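PDB 3TR6: O-methyltransferase from Coxiella burnetii, which probably transfers methyl groups from S-adenosylmethionine to a hydroxyl oxygen of an unidentified substrate. Local coordinates for residues P50-K61 / Y77-P87; V172-A182 / N190-N198. All blocks are in the same frame, centred on the assembly; numbering follows the deposited sequence.

Contact 1: residues P50-K61 / Y77-P87; sequences PEQAQLLALLVK and YSAIAMGLALP. With SAH (S-adenosyl-L-homocysteine), chain C.
Alanine faces alanine twice where helix 50-61 meets helix 77-83 and the turn that follows it, and these small residues let the two backbones come close. Ala53 CB lies 3.8 Å from Ala81 CB, and one turn further on Ala57 CB lies 4.0 Å from Ala85 CB. The short axes pass within 8.2 Å of each other at a crossing angle of -37°, and Ala57 CA is 4.7 Å from Met82 CA. Larger side chains flank this seam. The CG of Met82, a selenomethionine in the crystal, rests against Leu56 CB and Val60 CG2, its side chain running at about a right angle to that of Val60. Val60 CG1, anti to the backbone N (chi1 167°), touches the carbonyl O and CB of Ala85, while CG2 packs on Met82. At the opening turns, the Tyr77 ring meets Ala53 CB with its CE2 edge, at 3.5 Å and in the ring plane, while the Tyr77 and Pro50 side chains cross at about a right angle, with the hydroxyl O against Pro50 CA and CB. That hydroxyl is hydrogen-bonded to Glu26, and a water bound to Pro50 O gives it a further, weak bond.

The first turn of helix 77-83 also grips S-adenosyl-L-homocysteine. Ser78 N donates to the ligand's OXT at 3.1 Å, and the ligand's amino N donates to Ser78 OG at 2.8 Å. Asp70, in strand 67-71, hydrogen-bonds the same OG and so positions it. Backbone amide to carboxylate and hydroxyl to amino group together hold the amino acid end of the cofactor product. This helix start follows the first strand and its glycine-rich loop, the first conserved motif of the Rossmann-like methyltransferase fold.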
loop_
_atom_site.group_PDB
_atom_site.type_symbol
_atom_site.label_atom_id
_atom_site.label_comp_id
_atom_site.label_asym_id
_atom_site.label_seq_id
_atom_site.Cartn_x
_atom_site.Cartn_y
_atom_site.Cartn_z
ATOM N N PRO A 50 0.630 -5.324 -13.780
ATOM C CA PRO A 50 1.944 -5.688 -13.241
ATOM C C PRO A 50 2.265 -4.915 -11.964
ATOM O O PRO A 50 2.782 -5.493 -11.007
ATOM C CB PRO A 50 2.899 -5.293 -14.367
ATOM C CG PRO A 50 2.082 -5.420 -15.598
ATOM C CD PRO A 50 0.689 -5.004 -15.216
ATOM N N GLU A 51 1.944 -3.627 -11.947
ATOM C CA GLU A 51 2.257 -2.783 -10.800
ATOM C C GLU A 51 1.377 -3.099 -9.593
ATOM O O GLU A 51 1.833 -3.008 -8.454
ATOM C CB GLU A 51 2.161 -1.297 -11.160
ATOM C CG GLU A 51 0.773 -0.823 -11.553
ATOM C CD GLU A 51 0.515 -0.932 -13.041
ATOM O OE1 GLU A 51 1.042 -1.865 -13.674
ATOM O OE2 GLU A 51 -0.211 -0.074 -13.584
ATOM N N GLN A 52 0.124 -3.469 -9.838
ATOM C CA GLN A 52 -0.769 -3.833 -8.743
ATOM C C GLN A 52 -0.339 -5.162 -8.126
ATOM O O GLN A 52 -0.329 -5.319 -6.905
ATOM C CB GLN A 52 -2.224 -3.916 -9.207
ATOM C CG GLN A 52 -3.207 -4.032 -8.051
ATOM C CD GLN A 52 -4.623 -4.330 -8.499
ATOM O OE1 GLN A 52 -4.977 -5.481 -8.752
ATOM N NE2 GLN A 52 -5.447 -3.291 -8.590
ATOM N N ALA A 53 0.015 -6.114 -8.983
ATOM C CA ALA A 53 0.489 -7.415 -8.533
ATOM C C ALA A 53 1.750 -7.261 -7.693
ATOM O O ALA A 53 1.938 -7.966 -6.703
ATOM C CB ALA A 53 0.757 -8.316 -9.721
ATOM N N GLN A 54 2.615 -6.339 -8.097
ATOM C CA GLN A 54 3.861 -6.103 -7.383
ATOM C C GLN A 54 3.597 -5.624 -5.962
ATOM O O GLN A 54 4.325 -5.979 -5.034
ATOM C CB GLN A 54 4.727 -5.094 -8.134
ATOM C CG GLN A 54 6.011 -4.737 -7.418
ATOM C CD GLN A 54 6.979 -3.995 -8.311
ATOM O OE1 GLN A 54 7.083 -4.284 -9.503
ATOM N NE2 GLN A 54 7.692 -3.029 -7.740
ATOM N N LEU A 55 2.552 -4.816 -5.801
ATOM C CA LEU A 55 2.130 -4.347 -4.489
ATOM C C LEU A 55 1.632 -5.513 -3.644
ATOM O O LEU A 55 1.893 -5.571 -2.444
ATOM C CB LEU A 55 1.028 -3.294 -4.632
ATOM C CG LEU A 55 0.191 -2.961 -3.389
ATOM C CD1 LEU A 55 1.060 -2.403 -2.263
ATOM C CD2 LEU A 55 -0.922 -1.987 -3.743
ATOM N N LEU A 56 0.911 -6.433 -4.279
ATOM C CA LEU A 56 0.436 -7.636 -3.608
ATOM C C LEU A 56 1.607 -8.464 -3.095
ATOM O O LEU A 56 1.586 -8.959 -1.970
ATOM C CB LEU A 56 -0.414 -8.483 -4.554
ATOM C CG LEU A 56 -1.783 -7.956 -4.973
ATOM C CD1 LEU A 56 -2.443 -8.942 -5.921
ATOM C CD2 LEU A 56 -2.662 -7.704 -3.758
ATOM N N ALA A 57 2.624 -8.616 -3.936
ATOM C CA ALA A 57 3.818 -9.363 -3.565
ATOM C C ALA A 57 4.488 -8.729 -2.352
ATOM O O ALA A 57 4.960 -9.431 -1.455
ATOM C CB ALA A 57 4.788 -9.437 -4.737
ATOM N N LEU A 58 4.526 -7.400 -2.322
ATOM C CA LEU A 58 5.130 -6.686 -1.205
ATOM C C LEU A 58 4.344 -6.916 0.083
ATOM O O LEU A 58 4.927 -7.019 1.160
ATOM C CB LEU A 58 5.242 -5.188 -1.506
ATOM C CG LEU A 58 6.071 -4.357 -0.515
ATOM C CD1 LEU A 58 7.551 -4.724 -0.581
ATOM C CD2 LEU A 58 5.889 -2.872 -0.764
ATOM N N LEU A 59 3.022 -7.006 -0.033
ATOM C CA LEU A 59 2.167 -7.242 1.125
ATOM C C LEU A 59 2.370 -8.632 1.719
ATOM O O LEU A 59 2.374 -8.800 2.939
ATOM C CB LEU A 59 0.698 -7.039 0.755
ATOM C CG LEU A 59 0.297 -5.604 0.421
ATOM C CD1 LEU A 59 -1.164 -5.542 0.010
ATOM C CD2 LEU A 59 0.567 -4.694 1.599
ATOM N N VAL A 60 2.527 -9.628 0.855
ATOM C CA VAL A 60 2.827 -10.983 1.300
ATOM C C VAL A 60 4.110 -10.996 2.132
ATOM O O VAL A 60 4.187 -11.655 3.168
ATOM C CB VAL A 60 2.976 -11.957 0.106
ATOM C CG1 VAL A 60 3.608 -13.271 0.557
ATOM C CG2 VAL A 60 1.630 -12.204 -0.557
ATOM N N LYS A 61 5.114 -10.255 1.677
ATOM C CA LYS A 61 6.388 -10.200 2.381
ATOM C C LYS A 61 6.295 -9.452 3.712
ATOM O O LYS A 61 6.870 -9.884 4.712
ATOM C CB LYS A 61 7.471 -9.591 1.487
ATOM C CG LYS A 61 7.902 -10.499 0.341
ATOM C CD LYS A 61 8.926 -9.821 -0.553
ATOM C CE LYS A 61 9.924 -10.825 -1.120
ATOM N NZ LYS A 61 9.657 -11.152 -2.548
ATOM N N TYR A 77 -1.572 -14.793 -13.143
ATOM C CA TYR A 77 -0.586 -13.734 -12.929
ATOM C C TYR A 77 -0.454 -13.364 -11.447
ATOM O O TYR A 77 0.647 -13.354 -10.894
ATOM C CB TYR A 77 -0.904 -12.489 -13.770
ATOM C CG TYR A 77 0.236 -11.488 -13.822
ATOM C CD1 TYR A 77 1.129 -11.472 -14.888
ATOM C CD2 TYR A 77 0.429 -10.571 -12.796
ATOM C CE1 TYR A 77 2.176 -10.564 -14.935
ATOM C CE2 TYR A 77 1.470 -9.663 -12.833
ATOM C CZ TYR A 77 2.340 -9.663 -13.902
ATOM O OH TYR A 77 3.374 -8.756 -13.929
ATOM N N SER A 78 -1.578 -13.061 -10.806
ATOM C CA SER A 78 -1.563 -12.662 -9.403
ATOM C C SER A 78 -1.188 -13.827 -8.492
ATOM O O SER A 78 -0.529 -13.638 -7.468
ATOM C CB SER A 78 -2.916 -12.077 -8.991
ATOM O OG SER A 78 -3.969 -12.995 -9.227
ATOM N N ALA A 79 -1.610 -15.030 -8.874
ATOM C CA ALA A 79 -1.292 -16.231 -8.113
ATOM C C ALA A 79 0.213 -16.453 -8.065
ATOM O O ALA A 79 0.768 -16.798 -7.024
ATOM C CB ALA A 79 -1.987 -17.441 -8.715
ATOM N N ILE A 80 0.866 -16.247 -9.202
ATOM C CA ILE A 80 2.310 -16.413 -9.303
ATOM C C ILE A 80 3.059 -15.237 -8.679
ATOM O O ILE A 80 4.099 -15.417 -8.046
ATOM C CB ILE A 80 2.745 -16.578 -10.767
ATOM C CG1 ILE A 80 2.176 -17.882 -11.339
ATOM C CG2 ILE A 80 4.257 -16.549 -10.881
ATOM C CD1 ILE A 80 2.366 -18.035 -12.832
ATOM N N ALA A 81 2.525 -14.033 -8.861
ATOM C CA ALA A 81 3.131 -12.839 -8.286
ATOM C C ALA A 81 3.246 -12.987 -6.774
ATOM O O ALA A 81 4.309 -12.758 -6.193
ATOM C CB ALA A 81 2.318 -11.608 -8.638
HETATM N N MSE A 82 2.143 -13.379 -6.147
HETATM C CA MSE A 82 2.119 -13.601 -4.708
HETATM C C MSE A 82 2.855 -14.878 -4.326
HETATM O O MSE A 82 3.546 -14.919 -3.308
HETATM C CB MSE A 82 0.681 -13.641 -4.188
HETATM C CG MSE A 82 0.009 -12.283 -4.147
HETATM SE SE MSE A 82 -1.812 -12.355 -3.477
HETATM C CE MSE A 82 -2.678 -13.239 -4.985
ATOM N N GLY A 83 2.703 -15.915 -5.146
ATOM C CA GLY A 83 3.392 -17.173 -4.918
ATOM C C GLY A 83 4.894 -16.998 -4.770
ATOM O O GLY A 83 5.513 -17.607 -3.904
ATOM N N LEU A 84 5.481 -16.157 -5.616
ATOM C CA LEU A 84 6.921 -15.921 -5.588
ATOM C C LEU A 84 7.381 -15.202 -4.321
ATOM O O LEU A 84 8.556 -15.261 -3.954
ATOM C CB LEU A 84 7.354 -15.127 -6.822
ATOM C CG LEU A 84 7.246 -15.848 -8.165
ATOM C CD1 LEU A 84 7.300 -14.856 -9.314
ATOM C CD2 LEU A 84 8.336 -16.907 -8.300
ATOM N N ALA A 85 6.456 -14.517 -3.658
ATOM C CA ALA A 85 6.792 -13.751 -2.463
ATOM C C ALA A 85 6.584 -14.564 -1.189
ATOM O O ALA A 85 7.045 -14.177 -0.113
ATOM C CB ALA A 85 5.983 -12.461 -2.414
ATOM N N LEU A 86 5.894 -15.692 -1.322
ATOM C CA LEU A 86 5.622 -16.582 -0.199
ATOM C C LEU A 86 6.890 -17.007 0.522
ATOM O O LEU A 86 7.899 -17.313 -0.113
ATOM C CB LEU A 86 4.887 -17.831 -0.680
ATOM C CG LEU A 86 3.385 -17.746 -0.940
ATOM C CD1 LEU A 86 2.897 -19.036 -1.580
ATOM C CD2 LEU A 86 2.625 -17.459 0.350
ATOM N N PRO A 87 6.843 -17.027 1.862
ATOM C CA PRO A 87 7.946 -17.597 2.641
ATOM C C PRO A 87 8.027 -19.105 2.412
ATOM O O PRO A 87 7.086 -19.678 1.859
ATOM C CB PRO A 87 7.560 -17.275 4.089
ATOM C CG PRO A 87 6.093 -17.027 4.059
ATOM C CD PRO A 87 5.800 -16.439 2.718
HETATM N N SAH C . -6.205 -12.300 -10.820
HETATM C CA SAH C . -6.338 -12.723 -12.186
HETATM C CB SAH C . -7.551 -12.093 -12.849
HETATM C CG SAH C . -8.703 -13.017 -13.169
HETATM S SD SAH C . -10.045 -12.351 -14.142
HETATM C C SAH C . -5.112 -12.356 -12.949
HETATM O O SAH C . -5.161 -12.310 -14.209
HETATM O OXT SAH C . -4.037 -12.092 -12.353
HETATM C "C5'" SAH C . -11.579 -13.139 -13.679
HETATM C "C4'" SAH C . -11.558 -14.562 -13.519
HETATM O "O4'" SAH C . -12.664 -14.974 -12.643
HETATM C "C3'" SAH C . -11.787 -15.233 -14.816
HETATM O "O3'" SAH C . -10.737 -16.068 -15.081
HETATM C "C2'" SAH C . -13.024 -16.009 -14.639
HETATM O "O2'" SAH C . -12.925 -17.230 -15.259
HETATM C "C1'" SAH C . -13.112 -16.185 -13.167
HETATM N N9 SAH C . -14.432 -16.506 -12.634
HETATM C C8 SAH C . -15.614 -16.044 -13.070
HETATM N N7 SAH C . -16.575 -16.580 -12.300
HETATM C C5 SAH C . -16.006 -17.380 -11.376
HETATM C C6 SAH C . -16.502 -18.177 -10.340
HETATM N N6 SAH C . -17.905 -18.260 -10.088
HETATM N N1 SAH C . -15.633 -18.869 -9.583
HETATM C C2 SAH C . -14.314 -18.804 -9.808
HETATM N N3 SAH C . -13.808 -18.052 -10.793
HETATM C C4 SAH C . -14.628 -17.334 -11.587
HETATM O O HOH W 1 5.003 -7.639 -11.197
#

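Contact 2: residues V172-A182 / N190-N198; sequences VDNVLRRGQVA and NNQLIRLFN. With NI (nickel (II) ion), chain B.
Ile194, Asn198 and Phe197 of helix 190-198 pack against the segment that leaves strand 168-173 of the Rossmann-like methyltransferase sheet and carries the metal ligands Asp173 and Asn174. The apolar part begins beside the strand, where Val172 CG1 comes within 4.2 Å of Phe197 CE2 and Val175 CG1 approaches the edge of the same ring. Phe197 also meets Tyr157 edge-to-face. Further along, Ile194 CG2 touches both Val175 O and Val181 CG2, which lie to the same side of it, and its CG1 touches Arg177 CD.

The flat-group contact is made by Arg177. Its chain bends at chi3 (62°), which lays one guanidinium face over the helix backbone, with Asn191 N 4.0 Å above the plane and near its centre; Asn190 CB lies over this face too. The amide planes of Asn190 and Asn191 stand steeply to it.

Hydrogen bonds from the helix side chains hold three backbone carbonyls, those of Val175, Gln180 and Val181. Asn198 ND2 reaches a lone pair of Val175 O at 3.0 Å, and this nitrogen is shared with Tyr18 of the second subunit. Asn191 ND2 makes only a weak bond to Gln180 O, at 3.3 Å. Arg195 NH1 makes a much straighter bond than Asn191: it meets Val181 O at 2.8 Å, nearly in line with the C=O bond, the oxygen lying only 2° out of the guanidinium plane.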
loop_
_atom_site.group_PDB
_atom_site.type_symbol
_atom_site.label_atom_id
_atom_site.label_comp_id
_atom_site.label_asym_id
_atom_site.label_seq_id
_atom_site.Cartn_x
_atom_site.Cartn_y
_atom_site.Cartn_z
ATOM N N VAL A 172 -9.123 -6.153 -2.739
ATOM C CA VAL A 172 -10.160 -6.204 -3.765
ATOM C C VAL A 172 -9.779 -5.349 -4.967
ATOM O O VAL A 172 -9.501 -4.160 -4.826
ATOM C CB VAL A 172 -11.521 -5.734 -3.214
ATOM C CG1 VAL A 172 -12.603 -5.847 -4.284
ATOM C CG2 VAL A 172 -11.900 -6.537 -1.977
ATOM N N ASP A 173 -9.771 -5.957 -6.147
ATOM C CA ASP A 173 -9.429 -5.244 -7.372
ATOM C C ASP A 173 -10.677 -4.671 -8.046
ATOM O O ASP A 173 -11.800 -5.064 -7.731
ATOM C CB ASP A 173 -8.687 -6.173 -8.334
ATOM C CG ASP A 173 -8.104 -5.438 -9.528
ATOM O OD1 ASP A 173 -8.064 -4.188 -9.508
ATOM O OD2 ASP A 173 -7.669 -6.115 -10.482
ATOM N N ASN A 174 -10.466 -3.727 -8.959
ATOM C CA ASN A 174 -11.532 -3.189 -9.808
ATOM C C ASN A 174 -12.624 -2.421 -9.068
ATOM O O ASN A 174 -13.775 -2.409 -9.500
ATOM C CB ASN A 174 -12.165 -4.295 -10.670
ATOM C CG ASN A 174 -11.142 -5.041 -11.510
ATOM O OD1 ASN A 174 -10.628 -4.520 -12.507
ATOM N ND2 ASN A 174 -10.843 -6.273 -11.113
ATOM N N VAL A 175 -12.264 -1.769 -7.968
ATOM C CA VAL A 175 -13.234 -0.987 -7.204
ATOM C C VAL A 175 -13.516 0.377 -7.836
ATOM O O VAL A 175 -14.457 1.062 -7.442
ATOM C CB VAL A 175 -12.787 -0.791 -5.737
ATOM C CG1 VAL A 175 -12.936 -2.086 -4.956
ATOM C CG2 VAL A 175 -11.355 -0.271 -5.676
ATOM N N LEU A 176 -12.707 0.769 -8.817
ATOM C CA LEU A 176 -12.887 2.063 -9.474
ATOM C C LEU A 176 -13.603 1.943 -10.817
ATOM O O LEU A 176 -14.167 2.918 -11.316
ATOM C CB LEU A 176 -11.550 2.795 -9.641
ATOM C CG LEU A 176 -10.890 3.261 -8.342
ATOM C CD1 LEU A 176 -9.601 4.028 -8.616
ATOM C CD2 LEU A 176 -11.855 4.104 -7.517
ATOM N N ARG A 177 -13.582 0.744 -11.393
ATOM C CA ARG A 177 -14.240 0.476 -12.675
ATOM C C ARG A 177 -13.881 1.490 -13.763
ATOM O O ARG A 177 -14.761 2.062 -14.405
ATOM C CB ARG A 177 -15.759 0.384 -12.501
ATOM C CG ARG A 177 -16.216 -0.840 -11.723
ATOM C CD ARG A 177 -17.731 -0.997 -11.761
ATOM N NE ARG A 177 -18.229 -1.191 -13.120
ATOM C CZ ARG A 177 -18.388 -2.378 -13.696
ATOM N NH1 ARG A 177 -18.087 -3.487 -13.029
ATOM N NH2 ARG A 177 -18.849 -2.458 -14.938
ATOM N N ARG A 178 -12.584 1.701 -13.962
ATOM C CA ARG A 178 -12.085 2.633 -14.971
ATOM C C ARG A 178 -12.734 4.017 -14.892
ATOM O O ARG A 178 -12.724 4.775 -15.862
ATOM C CB ARG A 178 -12.238 2.046 -16.381
ATOM C CG ARG A 178 -11.643 0.655 -16.543
ATOM C CD ARG A 178 -11.413 0.290 -18.006
ATOM N NE ARG A 178 -10.084 0.688 -18.473
ATOM C CZ ARG A 178 -9.851 1.655 -19.358
ATOM N NH1 ARG A 178 -10.862 2.330 -19.891
ATOM N NH2 ARG A 178 -8.606 1.942 -19.715
ATOM N N GLY A 179 -13.298 4.343 -13.732
ATOM C CA GLY A 179 -13.877 5.655 -13.513
ATOM C C GLY A 179 -15.393 5.669 -13.463
ATOM O O GLY A 179 -15.987 6.585 -12.892
ATOM N N GLN A 180 -16.019 4.653 -14.054
ATOM C CA GLN A 180 -17.477 4.577 -14.136
ATOM C C GLN A 180 -18.143 4.710 -12.776
ATOM O O GLN A 180 -19.299 5.122 -12.673
ATOM C CB GLN A 180 -17.909 3.246 -14.748
ATOM C CG GLN A 180 -17.576 3.068 -16.210
ATOM C CD GLN A 180 -18.127 1.767 -16.757
ATOM O OE1 GLN A 180 -19.324 1.489 -16.641
ATOM N NE2 GLN A 180 -17.254 0.953 -17.340
ATOM N N VAL A 181 -17.408 4.343 -11.735
ATOM C CA VAL A 181 -17.968 4.242 -10.397
ATOM C C VAL A 181 -18.301 5.622 -9.825
ATOM O O VAL A 181 -19.151 5.754 -8.947
ATOM C CB VAL A 181 -17.010 3.458 -9.465
ATOM C CG1 VAL A 181 -15.832 4.327 -9.050
ATOM C CG2 VAL A 181 -17.749 2.921 -8.255
ATOM N N ALA A 182 -17.639 6.650 -10.346
ATOM C CA ALA A 182 -17.867 8.018 -9.898
ATOM C C ALA A 182 -19.065 8.640 -10.610
ATOM O O ALA A 182 -19.567 9.688 -10.201
ATOM C CB ALA A 182 -16.625 8.865 -10.111
ATOM N N ASN A 190 -23.640 -3.945 -12.777
ATOM C CA ASN A 190 -22.381 -4.134 -12.065
ATOM C C ASN A 190 -21.840 -2.859 -11.426
ATOM O O ASN A 190 -21.197 -2.903 -10.377
ATOM C CB ASN A 190 -21.330 -4.764 -12.982
ATOM C CG ASN A 190 -21.088 -6.228 -12.668
ATOM O OD1 ASN A 190 -21.797 -6.825 -11.856
ATOM N ND2 ASN A 190 -20.086 -6.815 -13.311
ATOM N N ASN A 191 -22.102 -1.720 -12.055
ATOM C CA ASN A 191 -21.627 -0.454 -11.518
ATOM C C ASN A 191 -22.332 -0.097 -10.213
ATOM O O ASN A 191 -21.708 0.401 -9.280
ATOM C CB ASN A 191 -21.790 0.668 -12.542
ATOM C CG ASN A 191 -20.947 1.877 -12.210
ATOM O OD1 ASN A 191 -19.728 1.858 -12.379
ATOM N ND2 ASN A 191 -21.591 2.938 -11.739
ATOM N N GLN A 192 -23.631 -0.363 -10.149
ATOM C CA GLN A 192 -24.394 -0.104 -8.934
ATOM C C GLN A 192 -23.987 -1.043 -7.795
ATOM O O GLN A 192 -24.026 -0.662 -6.626
ATOM C CB GLN A 192 -25.897 -0.204 -9.210
ATOM C CG GLN A 192 -26.481 1.016 -9.914
ATOM C CD GLN A 192 -26.488 2.257 -9.033
ATOM O OE1 GLN A 192 -25.756 3.218 -9.280
ATOM N NE2 GLN A 192 -27.327 2.243 -8.001
ATOM N N LEU A 193 -23.595 -2.265 -8.142
ATOM C CA LEU A 193 -23.132 -3.228 -7.146
ATOM C C LEU A 193 -21.830 -2.785 -6.487
ATOM O O LEU A 193 -21.658 -2.939 -5.276
ATOM C CB LEU A 193 -22.948 -4.618 -7.763
ATOM C CG LEU A 193 -24.184 -5.512 -7.821
ATOM C CD1 LEU A 193 -23.778 -6.932 -8.162
ATOM C CD2 LEU A 193 -24.934 -5.474 -6.498
ATOM N N ILE A 194 -20.918 -2.244 -7.289
ATOM C CA ILE A 194 -19.616 -1.816 -6.791
ATOM C C ILE A 194 -19.715 -0.501 -6.024
ATOM O O ILE A 194 -18.998 -0.289 -5.048
ATOM C CB ILE A 194 -18.583 -1.696 -7.926
ATOM C CG1 ILE A 194 -18.322 -3.072 -8.539
ATOM C CG2 ILE A 194 -17.286 -1.098 -7.410
ATOM C CD1 ILE A 194 -18.067 -4.153 -7.505
ATOM N N ARG A 195 -20.606 0.380 -6.465
ATOM C CA ARG A 195 -20.855 1.616 -5.736
ATOM C C ARG A 195 -21.445 1.288 -4.370
ATOM O O ARG A 195 -21.059 1.868 -3.355
ATOM C CB ARG A 195 -21.784 2.544 -6.522
ATOM C CG ARG A 195 -21.089 3.303 -7.644
ATOM C CD ARG A 195 -22.048 4.227 -8.379
ATOM N NE ARG A 195 -22.828 5.043 -7.453
ATOM C CZ ARG A 195 -22.431 6.215 -6.966
ATOM N NH1 ARG A 195 -21.257 6.722 -7.318
ATOM N NH2 ARG A 195 -23.213 6.882 -6.126
ATOM N N LEU A 196 -22.373 0.340 -4.352
ATOM C CA LEU A 196 -22.985 -0.103 -3.110
ATOM C C LEU A 196 -21.942 -0.769 -2.215
ATOM O O LEU A 196 -21.960 -0.598 -0.996
ATOM C CB LEU A 196 -24.130 -1.075 -3.402
ATOM C CG LEU A 196 -25.048 -1.422 -2.228
ATOM C CD1 LEU A 196 -25.761 -0.174 -1.723
ATOM C CD2 LEU A 196 -26.050 -2.492 -2.630
ATOM N N PHE A 197 -21.036 -1.523 -2.832
ATOM C CA PHE A 197 -20.005 -2.259 -2.103
ATOM C C PHE A 197 -18.960 -1.342 -1.473
ATOM O O PHE A 197 -18.566 -1.538 -0.321
ATOM C CB PHE A 197 -19.317 -3.276 -3.023
ATOM C CG PHE A 197 -18.120 -3.943 -2.405
ATOM C CD1 PHE A 197 -18.267 -5.056 -1.589
ATOM C CD2 PHE A 197 -16.843 -3.457 -2.638
ATOM C CE1 PHE A 197 -17.161 -5.669 -1.016
ATOM C CE2 PHE A 197 -15.734 -4.065 -2.070
ATOM C CZ PHE A 197 -15.894 -5.172 -1.260
ATOM N N ASN A 198 -18.509 -0.350 -2.235
ATOM C CA ASN A 198 -17.510 0.592 -1.746
ATOM C C ASN A 198 -17.974 1.353 -0.513
ATOM O O ASN A 198 -17.192 1.593 0.404
ATOM C CB ASN A 198 -17.094 1.567 -2.849
ATOM C CG ASN A 198 -16.268 0.906 -3.935
ATOM O OD1 ASN A 198 -15.637 -0.125 -3.712
ATOM N ND2 ASN A 198 -16.265 1.504 -5.121
HETATM NI NI NI B . -8.906 -7.494 -12.169
#

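In the fold
Contact 1 closes before contact 2 opens along the chain, and their centres lie about 23 Å apart on opposite sides of the chain's centre. Both rest on the one mixed seven-stranded sheet: contact 1 packs near the central strands 67-71 and 141-146, whereas contact 2 runs out from strand 168-173, which lies between 141-146 and 218-223. They nevertheless touch, because Gln52 NE2 of helix 50-61 is 2.9 Å from Asp173 OD1, a probable hydrogen bond. Contact 1 holds Tyr77 and Ser78 of the S-adenosyl-L-homocysteine pocket, and segment 172-182 of contact 2 carries the nickel ligands Asp173 and Asn174, with Asp147 as the third. Both contacts also reach the second subunit.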